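Local coordinates for periplasmic binding protein (Sulfurospirillum deleyianum, PDB 4PAG), which probably serves as the periplasmic solute-binding component of an ABC transporter and holds a bound histidine, at residues 22-27 with 83-88; 72-77 with 106-111; 126-131 with 150-155; 277-282 with 302-307. All coordinates share one frame; numbering follows the deposited sequence.

Interaction 1 (22-27 with 83-88); sequences RIYGSA and EAILAA
Arg22 and Tyr24, on and next to strand 23-25, reach to helix 82-88, with backbones well apart: the CA atoms of Tyr24 and Ile85 lie 8.0 Å from each other, so side chains span the gap. The guanidinium of Arg22 takes the carbonyl of Ala88 side-on with two nitrogens, both sharing one oxygen. NE stands 2.8 Å from Ala88 O and almost in line with the C=O bond, whereas NH2, at 2.7 Å from Ala88 O, meets a lone pair in the carbonyl plane. Both bonds are bent, with N-H...O angles of 137°, as expected when two donors converge on a single acceptor. A bend at chi3 (66°) turns NE and NH2 together toward Ala88 O. Farther along the strand, the Tyr24 ring lies against Ile85: CG1 of Ile85 sits over one face, 4.1 Å from the ring centroid in a CH-pi contact, and CD1 of Ile85 comes to 3.5 Å from CZ of Tyr24. The Tyr24 hydroxyl is hydrogen-bonded to Gly72 O. The Arg22 and Tyr24 contacts together join the edge strand of the three-stranded parallel sheet to the helix that precedes its central strand, 92-96. The carbonyl of Ala88, near the C-terminal end of the helix, receives two donors from a cationic group, which would probably suit the partial negative charge there, while apolar packing closes the buried side.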
loop_
_atom_site.group_PDB
_atom_site.type_symbol
_atom_site.label_atom_id
_atom_site.label_comp_id
_atom_site.label_asym_id
_atom_site.label_seq_id
_atom_site.Cartn_x
_atom_site.Cartn_y
_atom_site.Cartn_z
ATOM N N ARG A 22 14.164 -9.713 -16.951
ATOM C CA ARG A 22 13.642 -10.554 -15.868
ATOM C C ARG A 22 13.881 -9.839 -14.542
ATOM O O ARG A 22 15.010 -9.477 -14.232
ATOM C CB ARG A 22 14.338 -11.923 -15.857
ATOM C CG ARG A 22 14.280 -12.681 -17.180
ATOM C CD ARG A 22 14.973 -14.038 -17.098
ATOM N NE ARG A 22 14.278 -14.961 -16.194
ATOM C CZ ARG A 22 13.180 -15.661 -16.501
ATOM N NH1 ARG A 22 12.617 -15.572 -17.706
ATOM N NH2 ARG A 22 12.633 -16.463 -15.592
ATOM N N ILE A 23 12.823 -9.629 -13.765
ATOM C CA ILE A 23 12.940 -8.894 -12.507
ATOM C C ILE A 23 12.057 -9.553 -11.455
ATOM O O ILE A 23 11.085 -10.216 -11.787
ATOM C CB ILE A 23 12.571 -7.399 -12.699
ATOM C CG1 ILE A 23 13.001 -6.552 -11.499
ATOM C CG2 ILE A 23 11.077 -7.215 -12.949
ATOM C CD1 ILE A 23 13.009 -5.058 -11.785
ATOM N N TYR A 24 12.420 -9.385 -10.194
ATOM C CA TYR A 24 11.661 -9.938 -9.082
ATOM C C TYR A 24 11.602 -8.896 -7.973
ATOM O O TYR A 24 12.611 -8.275 -7.644
ATOM C CB TYR A 24 12.324 -11.232 -8.603
ATOM C CG TYR A 24 11.806 -11.789 -7.296
ATOM C CD1 TYR A 24 10.542 -12.360 -7.203
ATOM C CD2 TYR A 24 12.596 -11.757 -6.148
ATOM C CE1 TYR A 24 10.072 -12.869 -5.995
ATOM C CE2 TYR A 24 12.139 -12.268 -4.946
ATOM C CZ TYR A 24 10.874 -12.826 -4.872
ATOM O OH TYR A 24 10.426 -13.336 -3.662
ATOM N N GLY A 25 10.406 -8.688 -7.432
ATOM C CA GLY A 25 10.216 -7.826 -6.274
ATOM C C GLY A 25 10.133 -8.673 -5.023
ATOM O O GLY A 25 9.508 -9.727 -5.032
ATOM N N SER A 26 10.752 -8.198 -3.946
ATOM C CA SER A 26 10.907 -8.983 -2.717
ATOM C C SER A 26 9.614 -9.157 -1.904
ATOM O O SER A 26 9.531 -10.037 -1.044
ATOM C CB SER A 26 11.978 -8.338 -1.835
ATOM O OG SER A 26 11.485 -7.162 -1.204
ATOM N N ALA A 27 8.622 -8.311 -2.168
ATOM C CA ALA A 27 7.382 -8.301 -1.408
ATOM C C ALA A 27 6.290 -7.572 -2.201
ATOM O O ALA A 27 6.598 -6.837 -3.133
ATOM C CB ALA A 27 7.604 -7.621 -0.071
ATOM N N GLU A 83 15.277 -21.228 -3.713
ATOM C CA GLU A 83 15.681 -22.112 -4.803
ATOM C C GLU A 83 15.006 -21.704 -6.111
ATOM O O GLU A 83 15.645 -21.658 -7.157
ATOM C CB GLU A 83 15.347 -23.580 -4.487
ATOM C CG GLU A 83 16.036 -24.155 -3.251
ATOM C CD GLU A 83 15.257 -23.951 -1.951
ATOM O OE1 GLU A 83 14.409 -23.026 -1.870
ATOM O OE2 GLU A 83 15.504 -24.718 -0.996
ATOM N N ALA A 84 13.711 -21.403 -6.040
ATOM C CA ALA A 84 12.933 -21.016 -7.217
ATOM C C ALA A 84 13.350 -19.644 -7.747
ATOM O O ALA A 84 13.476 -19.441 -8.957
ATOM C CB ALA A 84 11.450 -21.017 -6.883
ATOM N N ILE A 85 13.560 -18.700 -6.838
ATOM C CA ILE A 85 14.047 -17.382 -7.230
ATOM C C ILE A 85 15.379 -17.540 -7.957
ATOM O O ILE A 85 15.547 -17.039 -9.068
ATOM C CB ILE A 85 14.198 -16.448 -6.017
ATOM C CG1 ILE A 85 12.814 -16.114 -5.449
ATOM C CG2 ILE A 85 14.909 -15.162 -6.415
ATOM C CD1 ILE A 85 12.840 -15.594 -4.026
ATOM N N LEU A 86 16.311 -18.265 -7.346
ATOM C CA LEU A 86 17.620 -18.474 -7.963
ATOM C C LEU A 86 17.473 -19.138 -9.334
ATOM O O LEU A 86 18.109 -18.719 -10.302
ATOM C CB LEU A 86 18.519 -19.317 -7.054
ATOM C CG LEU A 86 19.949 -19.607 -7.528
ATOM C CD1 LEU A 86 20.688 -18.335 -7.927
ATOM C CD2 LEU A 86 20.709 -20.349 -6.437
ATOM N N ALA A 87 16.620 -20.156 -9.413
ATOM C CA ALA A 87 16.433 -20.901 -10.656
ATOM C C ALA A 87 15.818 -20.037 -11.753
ATOM O O ALA A 87 16.112 -20.234 -12.925
ATOM C CB ALA A 87 15.578 -22.138 -10.415
ATOM N N ALA A 88 14.980 -19.075 -11.371
ATOM C CA ALA A 88 14.286 -18.217 -12.344
ATOM C C ALA A 88 15.169 -17.136 -12.969
ATOM O O ALA A 88 14.764 -16.505 -13.949
ATOM C CB ALA A 88 13.068 -17.574 -11.704
#

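Interaction 2 (72-77 with 106-111); sequences GGWHGN and AKDLAR
Trp74 points its indole at helix 99-112, where the Asp108 carboxylate accepts the indole N-H. The two side chains run past each other in opposite directions, ring and carboxylate planes 40° apart. NE1 of Trp74 donates to OD2 of Asp108 over 2.8 Å, with an N-H...O angle of 155°. The donor comes from the anti side of OD2 but tilted out of the carboxylate plane, and OD2 in turn lies somewhat out of the indole plane. Beside the bond, CB of Asp108 sits in plane at the ring edge, 3.6 Å from CZ2 of Trp74, so the aspartate touches the indole with both its polar end and its methylene. Leu109 meets the far end of the six-membered ring, its CD2 lying 4.1 Å from CH2 of Trp74. Asp108 CG stands anti to its own carbonyl carbon (chi1 -68°), which carries the carboxylate to the pyrrole side of the indole. A leucine in place of Trp74 would probably leave Asp108 OD2 without its indole donor and open a gap beside Leu109. Trp74 belongs to the loop between helices 63-66 and 82-88; its ring also touches Leu82 of the latter helix, while Leu109 packs inward on Ile93 and Thr95 of strand 92-96.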
loop_
_atom_site.group_PDB
_atom_site.type_symbol
_atom_site.label_atom_id
_atom_site.label_comp_id
_atom_site.label_asym_id
_atom_site.label_seq_id
_atom_site.Cartn_x
_atom_site.Cartn_y
_atom_site.Cartn_z
ATOM N N GLY A 72 6.987 -16.486 -3.248
ATOM C CA GLY A 72 7.186 -16.058 -1.873
ATOM C C GLY A 72 7.888 -14.718 -1.796
ATOM O O GLY A 72 8.094 -14.049 -2.808
ATOM N N GLY A 73 8.260 -14.321 -0.591
ATOM C CA GLY A 73 8.871 -13.023 -0.376
ATOM C C GLY A 73 9.203 -12.778 1.078
ATOM O O GLY A 73 8.891 -13.604 1.949
ATOM N N TRP A 74 9.840 -11.635 1.330
ATOM C CA TRP A 74 10.223 -11.219 2.672
ATOM C C TRP A 74 9.212 -10.197 3.163
ATOM O O TRP A 74 9.347 -9.003 2.884
ATOM C CB TRP A 74 11.612 -10.589 2.660
ATOM C CG TRP A 74 12.745 -11.514 2.319
ATOM C CD1 TRP A 74 13.499 -12.239 3.194
ATOM C CD2 TRP A 74 13.278 -11.776 1.017
ATOM N NE1 TRP A 74 14.472 -12.941 2.515
ATOM C CE2 TRP A 74 14.355 -12.676 1.177
ATOM C CE3 TRP A 74 12.947 -11.346 -0.268
ATOM C CZ2 TRP A 74 15.104 -13.155 0.094
ATOM C CZ3 TRP A 74 13.692 -11.821 -1.348
ATOM C CH2 TRP A 74 14.760 -12.717 -1.156
ATOM N N HIS A 75 8.192 -10.675 3.869
ATOM C CA HIS A 75 7.135 -9.820 4.419
ATOM C C HIS A 75 6.230 -10.658 5.334
ATOM O O HIS A 75 6.330 -11.890 5.367
ATOM C CB HIS A 75 6.316 -9.150 3.300
ATOM C CG HIS A 75 5.724 -10.121 2.339
ATOM N ND1 HIS A 75 4.371 -10.377 2.276
ATOM C CD2 HIS A 75 6.306 -10.937 1.431
ATOM C CE1 HIS A 75 4.146 -11.296 1.356
ATOM N NE2 HIS A 75 5.305 -11.657 0.832
ATOM N N GLY A 76 5.354 -9.987 6.075
ATOM C CA GLY A 76 4.526 -10.638 7.094
ATOM C C GLY A 76 3.782 -11.873 6.609
ATOM O O GLY A 76 3.129 -11.846 5.556
ATOM N N ASN A 77 3.890 -12.960 7.375
ATOM C CA ASN A 77 3.198 -14.217 7.073
ATOM C C ASN A 77 3.637 -14.852 5.746
ATOM O O ASN A 77 2.852 -15.546 5.087
ATOM C CB ASN A 77 1.677 -14.006 7.090
ATOM C CG ASN A 77 1.189 -13.422 8.399
ATOM O OD1 ASN A 77 0.747 -12.273 8.455
ATOM N ND2 ASN A 77 1.279 -14.208 9.466
ATOM N N ALA A 106 18.900 -9.221 3.736
ATOM C CA ALA A 106 20.335 -9.144 3.400
ATOM C C ALA A 106 21.027 -10.500 3.527
ATOM O O ALA A 106 21.831 -10.872 2.665
ATOM C CB ALA A 106 21.038 -8.108 4.271
ATOM N N LYS A 107 20.718 -11.221 4.602
ATOM C CA LYS A 107 21.201 -12.596 4.801
ATOM C C LYS A 107 20.887 -13.493 3.602
ATOM O O LYS A 107 21.784 -14.111 3.025
ATOM C CB LYS A 107 20.544 -13.241 6.027
ATOM C CG LYS A 107 20.944 -12.713 7.394
ATOM C CD LYS A 107 20.434 -13.672 8.478
ATOM C CE LYS A 107 19.921 -12.968 9.730
ATOM N NZ LYS A 107 20.996 -12.302 10.521
ATOM N N ASP A 108 19.609 -13.573 3.247
ATOM C CA ASP A 108 19.154 -14.486 2.194
ATOM C C ASP A 108 19.641 -14.089 0.802
ATOM O O ASP A 108 19.905 -14.956 -0.037
ATOM C CB ASP A 108 17.623 -14.572 2.172
ATOM C CG ASP A 108 17.051 -15.247 3.403
ATOM O OD1 ASP A 108 17.819 -15.819 4.203
ATOM O OD2 ASP A 108 15.815 -15.204 3.571
ATOM N N LEU A 109 19.726 -12.787 0.544
ATOM C CA LEU A 109 20.241 -12.304 -0.738
ATOM C C LEU A 109 21.700 -12.703 -0.940
ATOM O O LEU A 109 22.105 -12.994 -2.062
ATOM C CB LEU A 109 20.116 -10.786 -0.849
ATOM C CG LEU A 109 18.725 -10.188 -1.076
ATOM C CD1 LEU A 109 18.857 -8.677 -1.013
ATOM C CD2 LEU A 109 18.088 -10.627 -2.386
ATOM N N ALA A 110 22.482 -12.709 0.139
ATOM C CA ALA A 110 23.878 -13.155 0.081
ATOM C C ALA A 110 23.948 -14.605 -0.390
ATOM O O ALA A 110 24.762 -14.966 -1.234
ATOM C CB ALA A 110 24.543 -13.010 1.440
ATOM N N ARG A 111 23.068 -15.425 0.162
ATOM C CA ARG A 111 22.965 -16.827 -0.214
ATOM C C ARG A 111 22.609 -17.008 -1.690
ATOM O O ARG A 111 23.183 -17.859 -2.367
ATOM C CB ARG A 111 21.917 -17.482 0.673
ATOM C CG ARG A 111 21.683 -18.950 0.427
ATOM C CD ARG A 111 20.680 -19.433 1.445
ATOM N NE ARG A 111 20.064 -20.682 1.045
ATOM C CZ ARG A 111 19.056 -21.251 1.696
ATOM N NH1 ARG A 111 18.546 -20.677 2.786
ATOM N NH2 ARG A 111 18.555 -22.396 1.254
#

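Interaction 3 (126-131 with 150-155); sequences NYPEVF and MAQTYL
Pro128, in the first turn of helix 127-138, presses its pyrrolidine ring against helix 141-163. The short segments run antiparallel, at 174°, with axes 9.0 Å apart, and the CA atoms of Pro128 and Gln152 approach to 5.7 Å. The ring touches three residues through its outer carbons. CG lies 4.0 Å from CB of Ala151, whose small methyl lets the proline come close to the opposing backbone, and CG of Pro128 is also 3.7 Å from the Gln152 N. On another flank, CD of Pro128 rests 3.7 Å from CD1 of Leu155. The pair forms a helical hairpin: the chain leaves helix 127-138, turns within a few residues and returns along helix 141-163, a long helix placed between the two sheets in the sequence, consistent with the single helix that bridges the lobes in this family. Gln152 starts with CG anti to the backbone N (chi1 -170°), then bends at chi2 (66°), folding its amide back over the proline. As a result OE1 of Gln152 is 3.5 Å from CG of Pro128, a van der Waals contact, while NE2 is hydrogen-bonded to Asp156 one turn on. Leu155 offers its CD1 methyl to the proline and also touches Gln125 just ahead of the helix. Beyond Ala151, the long helix packs on Ile278 of helix 277-288.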
loop_
_atom_site.group_PDB
_atom_site.type_symbol
_atom_site.label_atom_id
_atom_site.label_comp_id
_atom_site.label_asym_id
_atom_site.label_seq_id
_atom_site.Cartn_x
_atom_site.Cartn_y
_atom_site.Cartn_z
ATOM N N ASN A 126 7.872 9.604 -0.552
ATOM C CA ASN A 126 8.978 9.051 -1.355
ATOM C C ASN A 126 8.566 8.388 -2.682
ATOM O O ASN A 126 9.434 8.078 -3.497
ATOM C CB ASN A 126 9.781 8.015 -0.558
ATOM C CG ASN A 126 10.531 8.611 0.613
ATOM O OD1 ASN A 126 10.620 9.829 0.773
ATOM N ND2 ASN A 126 11.080 7.744 1.444
ATOM N N TYR A 127 7.275 8.153 -2.913
ATOM C CA TYR A 127 6.881 7.411 -4.122
ATOM C C TYR A 127 7.358 8.022 -5.456
ATOM O O TYR A 127 7.823 7.287 -6.320
ATOM C CB TYR A 127 5.378 7.087 -4.139
ATOM C CG TYR A 127 5.069 5.849 -3.311
ATOM C CD1 TYR A 127 5.592 4.607 -3.666
ATOM C CD2 TYR A 127 4.295 5.925 -2.164
ATOM C CE1 TYR A 127 5.342 3.474 -2.901
ATOM C CE2 TYR A 127 4.037 4.798 -1.398
ATOM C CZ TYR A 127 4.564 3.576 -1.765
ATOM O OH TYR A 127 4.303 2.457 -0.992
ATOM N N PRO A 128 7.284 9.353 -5.621
ATOM C CA PRO A 128 7.766 9.901 -6.894
ATOM C C PRO A 128 9.231 9.556 -7.192
ATOM O O PRO A 128 9.538 9.064 -8.279
ATOM C CB PRO A 128 7.562 11.409 -6.730
ATOM C CG PRO A 128 6.443 11.532 -5.737
ATOM C CD PRO A 128 6.660 10.392 -4.780
ATOM N N GLU A 129 10.127 9.783 -6.243
ATOM C CA GLU A 129 11.533 9.466 -6.484
ATOM C C GLU A 129 11.791 7.961 -6.656
ATOM O O GLU A 129 12.630 7.569 -7.465
ATOM C CB GLU A 129 12.434 10.087 -5.414
ATOM C CG GLU A 129 12.715 11.560 -5.679
ATOM C CD GLU A 129 13.455 11.793 -6.994
ATOM O OE1 GLU A 129 14.551 11.223 -7.183
ATOM O OE2 GLU A 129 12.942 12.544 -7.843
ATOM N N VAL A 130 11.042 7.124 -5.943
ATOM C CA VAL A 130 11.177 5.675 -6.086
ATOM C C VAL A 130 10.708 5.227 -7.472
ATOM O O VAL A 130 11.365 4.414 -8.119
ATOM C CB VAL A 130 10.437 4.916 -4.966
ATOM C CG1 VAL A 130 10.415 3.414 -5.238
ATOM C CG2 VAL A 130 11.105 5.196 -3.625
ATOM N N PHE A 131 9.584 5.769 -7.935
ATOM C CA PHE A 131 9.136 5.508 -9.300
ATOM C C PHE A 131 10.193 5.908 -10.341
ATOM O O PHE A 131 10.528 5.113 -11.223
ATOM C CB PHE A 131 7.807 6.216 -9.592
ATOM C CG PHE A 131 6.600 5.406 -9.231
ATOM C CD1 PHE A 131 6.305 4.247 -9.929
ATOM C CD2 PHE A 131 5.743 5.811 -8.213
ATOM C CE1 PHE A 131 5.184 3.495 -9.619
ATOM C CE2 PHE A 131 4.626 5.059 -7.891
ATOM C CZ PHE A 131 4.341 3.903 -8.597
HETATM N N MSE A 150 2.120 12.267 -11.354
HETATM C CA MSE A 150 0.784 12.206 -10.728
HETATM C C MSE A 150 0.918 11.984 -9.240
HETATM O O MSE A 150 0.236 12.637 -8.444
HETATM C CB MSE A 150 -0.133 11.144 -11.339
HETATM C CG MSE A 150 -1.518 11.212 -10.682
HETATM SE SE MSE A 150 -2.834 10.018 -11.540
HETATM C CE MSE A 150 -3.267 11.205 -13.049
ATOM N N ALA A 151 1.801 11.072 -8.855
ATOM C CA ALA A 151 2.110 10.847 -7.454
ATOM C C ALA A 151 2.500 12.160 -6.767
ATOM O O ALA A 151 1.932 12.520 -5.726
ATOM C CB ALA A 151 3.218 9.806 -7.314
ATOM N N GLN A 152 3.444 12.889 -7.362
ATOM C CA GLN A 152 3.917 14.141 -6.767
ATOM C C GLN A 152 2.778 15.148 -6.578
ATOM O O GLN A 152 2.640 15.754 -5.508
ATOM C CB GLN A 152 5.033 14.766 -7.624
ATOM C CG GLN A 152 5.739 15.934 -6.955
ATOM C CD GLN A 152 6.509 15.496 -5.729
ATOM O OE1 GLN A 152 7.569 14.886 -5.840
ATOM N NE2 GLN A 152 5.969 15.782 -4.553
ATOM N N THR A 153 1.959 15.316 -7.610
ATOM C CA THR A 153 0.830 16.245 -7.547
ATOM C C THR A 153 -0.158 15.869 -6.449
ATOM O O THR A 153 -0.539 16.713 -5.641
ATOM C CB THR A 153 0.092 16.293 -8.892
ATOM O OG1 THR A 153 0.999 16.769 -9.885
ATOM C CG2 THR A 153 -1.130 17.212 -8.837
ATOM N N TYR A 154 -0.565 14.605 -6.419
ATOM C CA TYR A 154 -1.539 14.148 -5.420
ATOM C C TYR A 154 -0.987 14.304 -4.007
ATOM O O TYR A 154 -1.690 14.767 -3.101
ATOM C CB TYR A 154 -1.934 12.693 -5.673
ATOM C CG TYR A 154 -2.989 12.488 -6.726
ATOM C CD1 TYR A 154 -3.060 13.297 -7.858
ATOM C CD2 TYR A 154 -3.908 11.458 -6.605
ATOM C CE1 TYR A 154 -4.029 13.085 -8.828
ATOM C CE2 TYR A 154 -4.874 11.237 -7.565
ATOM C CZ TYR A 154 -4.934 12.049 -8.673
ATOM O OH TYR A 154 -5.903 11.816 -9.617
ATOM N N LEU A 155 0.272 13.931 -3.825
ATOM C CA LEU A 155 0.917 14.034 -2.519
ATOM C C LEU A 155 1.067 15.488 -2.046
ATOM O O LEU A 155 0.845 15.788 -0.864
ATOM C CB LEU A 155 2.274 13.329 -2.548
ATOM C CG LEU A 155 2.182 11.804 -2.651
ATOM C CD1 LEU A 155 3.496 11.219 -3.155
ATOM C CD2 LEU A 155 1.784 11.170 -1.320
#

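Interaction 4 (277-282 with 302-307); sequences RILGAH and KAFYQL
Phe304 is the chief bump in this contact, a ring pushed from helix 297-309 into the hollow between Ile278 and Leu279 on helix 277-288. The segments are antiparallel at 169° and their axes stay 10.7 Å apart, leaving room for the ring. Leu279 CB sits almost exactly over the centre of one face, 3.9 Å from the ring centroid and 8° off the ring normal, a CH-pi contact. Ile278 borders another part of the ring, with its CG2 methyl 3.8 Å from CE2 of Phe304. In return Leu279 fills the notch between two aromatic neighbours: its CD2 methyl lies 3.8 Å from CD1 of Phe304 and meets the edge of Tyr305, 3.8 Å from CE1. Having CG anti to the backbone N (chi1 -175°) extends the Phe304 ring across the gap. An alanine at this position is likely to open a gap between the helices and leave Ile278 and the CB of Leu279 without their aromatic partner. The Tyr305 hydroxyl bonds to Ser264 O and Trp268 NE1, while its ring meets Phe322 of the histidine pocket. Between the segments themselves the contact is wholly apolar, so shape fit and the burial of apolar surface probably hold these helix faces together.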
loop_
_atom_site.group_PDB
_atom_site.type_symbol
_atom_site.label_atom_id
_atom_site.label_comp_id
_atom_site.label_asym_id
_atom_site.label_seq_id
_atom_site.Cartn_x
_atom_site.Cartn_y
_atom_site.Cartn_z
ATOM N N ARG A 277 -1.510 4.084 -1.974
ATOM C CA ARG A 277 -1.712 5.129 -0.957
ATOM C C ARG A 277 -1.751 6.547 -1.519
ATOM O O ARG A 277 -2.346 7.445 -0.908
ATOM C CB ARG A 277 -0.643 5.030 0.123
ATOM C CG ARG A 277 -0.815 3.808 1.000
ATOM C CD ARG A 277 0.427 3.476 1.814
ATOM N NE ARG A 277 0.062 2.501 2.829
ATOM C CZ ARG A 277 0.804 2.134 3.866
ATOM N NH1 ARG A 277 2.028 2.630 4.055
ATOM N NH2 ARG A 277 0.306 1.244 4.726
ATOM N N ILE A 278 -1.122 6.746 -2.676
ATOM C CA ILE A 278 -1.248 7.995 -3.420
ATOM C C ILE A 278 -2.728 8.393 -3.564
ATOM O O ILE A 278 -3.083 9.559 -3.394
ATOM C CB ILE A 278 -0.581 7.858 -4.801
ATOM C CG1 ILE A 278 0.938 7.785 -4.621
ATOM C CG2 ILE A 278 -0.947 9.019 -5.714
ATOM C CD1 ILE A 278 1.651 7.082 -5.760
ATOM N N LEU A 279 -3.573 7.409 -3.864
ATOM C CA LEU A 279 -5.017 7.611 -3.951
ATOM C C LEU A 279 -5.696 7.337 -2.611
ATOM O O LEU A 279 -6.590 8.082 -2.195
ATOM C CB LEU A 279 -5.606 6.691 -5.017
ATOM C CG LEU A 279 -7.125 6.697 -5.179
ATOM C CD1 LEU A 279 -7.593 8.038 -5.700
ATOM C CD2 LEU A 279 -7.551 5.579 -6.117
ATOM N N GLY A 280 -5.284 6.262 -1.947
ATOM C CA GLY A 280 -5.905 5.845 -0.695
ATOM C C GLY A 280 -5.886 6.891 0.396
ATOM O O GLY A 280 -6.842 7.009 1.159
ATOM N N ALA A 281 -4.796 7.651 0.494
ATOM C CA ALA A 281 -4.714 8.715 1.502
ATOM C C ALA A 281 -5.701 9.845 1.196
ATOM O O ALA A 281 -6.255 10.452 2.113
ATOM C CB ALA A 281 -3.300 9.245 1.609
ATOM N N HIS A 282 -5.939 10.111 -0.084
ATOM C CA HIS A 282 -6.988 11.065 -0.471
ATOM C C HIS A 282 -8.372 10.553 -0.092
ATOM O O HIS A 282 -9.198 11.301 0.456
ATOM C CB HIS A 282 -6.938 11.388 -1.964
ATOM C CG HIS A 282 -5.991 12.490 -2.300
ATOM N ND1 HIS A 282 -6.335 13.819 -2.194
ATOM C CD2 HIS A 282 -4.705 12.465 -2.719
ATOM C CE1 HIS A 282 -5.304 14.567 -2.542
ATOM N NE2 HIS A 282 -4.302 13.768 -2.863
ATOM N N LYS A 302 -10.890 8.104 -10.858
ATOM C CA LYS A 302 -10.951 7.888 -12.303
ATOM C C LYS A 302 -9.618 8.178 -12.975
ATOM O O LYS A 302 -9.150 7.367 -13.769
ATOM C CB LYS A 302 -12.082 8.710 -12.952
ATOM C CG LYS A 302 -13.452 8.069 -12.817
ATOM C CD LYS A 302 -14.557 9.028 -13.264
ATOM C CE LYS A 302 -15.916 8.350 -13.351
ATOM N NZ LYS A 302 -16.317 8.018 -14.748
ATOM N N ALA A 303 -9.002 9.313 -12.638
ATOM C CA ALA A 303 -7.711 9.696 -13.222
ATOM C C ALA A 303 -6.598 8.730 -12.814
ATOM O O ALA A 303 -5.770 8.344 -13.631
ATOM C CB ALA A 303 -7.337 11.114 -12.818
ATOM N N PHE A 304 -6.593 8.340 -11.549
ATOM C CA PHE A 304 -5.579 7.426 -11.038
ATOM C C PHE A 304 -5.664 6.057 -11.734
ATOM O O PHE A 304 -4.648 5.513 -12.193
ATOM C CB PHE A 304 -5.710 7.302 -9.522
ATOM C CG PHE A 304 -4.642 6.469 -8.885
ATOM C CD1 PHE A 304 -4.812 5.105 -8.750
ATOM C CD2 PHE A 304 -3.467 7.047 -8.421
ATOM C CE1 PHE A 304 -3.838 4.327 -8.168
ATOM C CE2 PHE A 304 -2.486 6.272 -7.832
ATOM C CZ PHE A 304 -2.676 4.909 -7.707
ATOM N N TYR A 305 -6.871 5.518 -11.845
ATOM C CA TYR A 305 -7.051 4.206 -12.463
ATOM C C TYR A 305 -6.732 4.231 -13.957
ATOM O O TYR A 305 -6.186 3.254 -14.499
ATOM C CB TYR A 305 -8.451 3.628 -12.178
ATOM C CG TYR A 305 -8.470 2.808 -10.897
ATOM C CD1 TYR A 305 -8.293 3.420 -9.656
ATOM C CD2 TYR A 305 -8.628 1.430 -10.928
ATOM C CE1 TYR A 305 -8.282 2.678 -8.489
ATOM C CE2 TYR A 305 -8.621 0.676 -9.759
ATOM C CZ TYR A 305 -8.438 1.303 -8.540
ATOM O OH TYR A 305 -8.430 0.571 -7.361
ATOM N N GLN A 306 -7.016 5.356 -14.609
ATOM C CA GLN A 306 -6.741 5.490 -16.037
ATOM C C GLN A 306 -5.253 5.392 -16.314
ATOM O O GLN A 306 -4.834 4.633 -17.186
ATOM C CB GLN A 306 -7.290 6.806 -16.592
ATOM C CG GLN A 306 -7.346 6.854 -18.117
ATOM C CD GLN A 306 -6.043 7.263 -18.787
ATOM O OE1 GLN A 306 -5.203 7.959 -18.204
ATOM N NE2 GLN A 306 -5.883 6.851 -20.045
ATOM N N LEU A 307 -4.462 6.136 -15.556
ATOM C CA LEU A 307 -3.018 6.211 -15.778
ATOM C C LEU A 307 -2.306 4.976 -15.235
ATOM O O LEU A 307 -1.513 4.342 -15.951
ATOM C CB LEU A 307 -2.442 7.481 -15.145
ATOM C CG LEU A 307 -0.920 7.650 -15.237
ATOM C CD1 LEU A 307 -0.474 7.743 -16.692
ATOM C CD2 LEU A 307 -0.454 8.866 -14.458
#

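In the fold
The four contacts form two touching pairs. Interactions 1 and 2, with centres 11 Å apart, lie round the three-stranded parallel sheet and interleave along the chain; a probable hydrogen bond from Trp74 N to Ser26 O links them. Interactions 3 and 4 follow in series, also 11 Å apart at their centres, and stack helix 141-163 on helix 277-288, with a probable hydrogen bond from His282 NE2 to Tyr154 O. About 30 Å separates the centres of interactions 2 and 4, on opposite sides of the chain's centre. One pair thus lies in what is probably one lobe, whereas the other lies in the helical layer, consistent with the helix-bridged two-lobed fold of this binding-protein family.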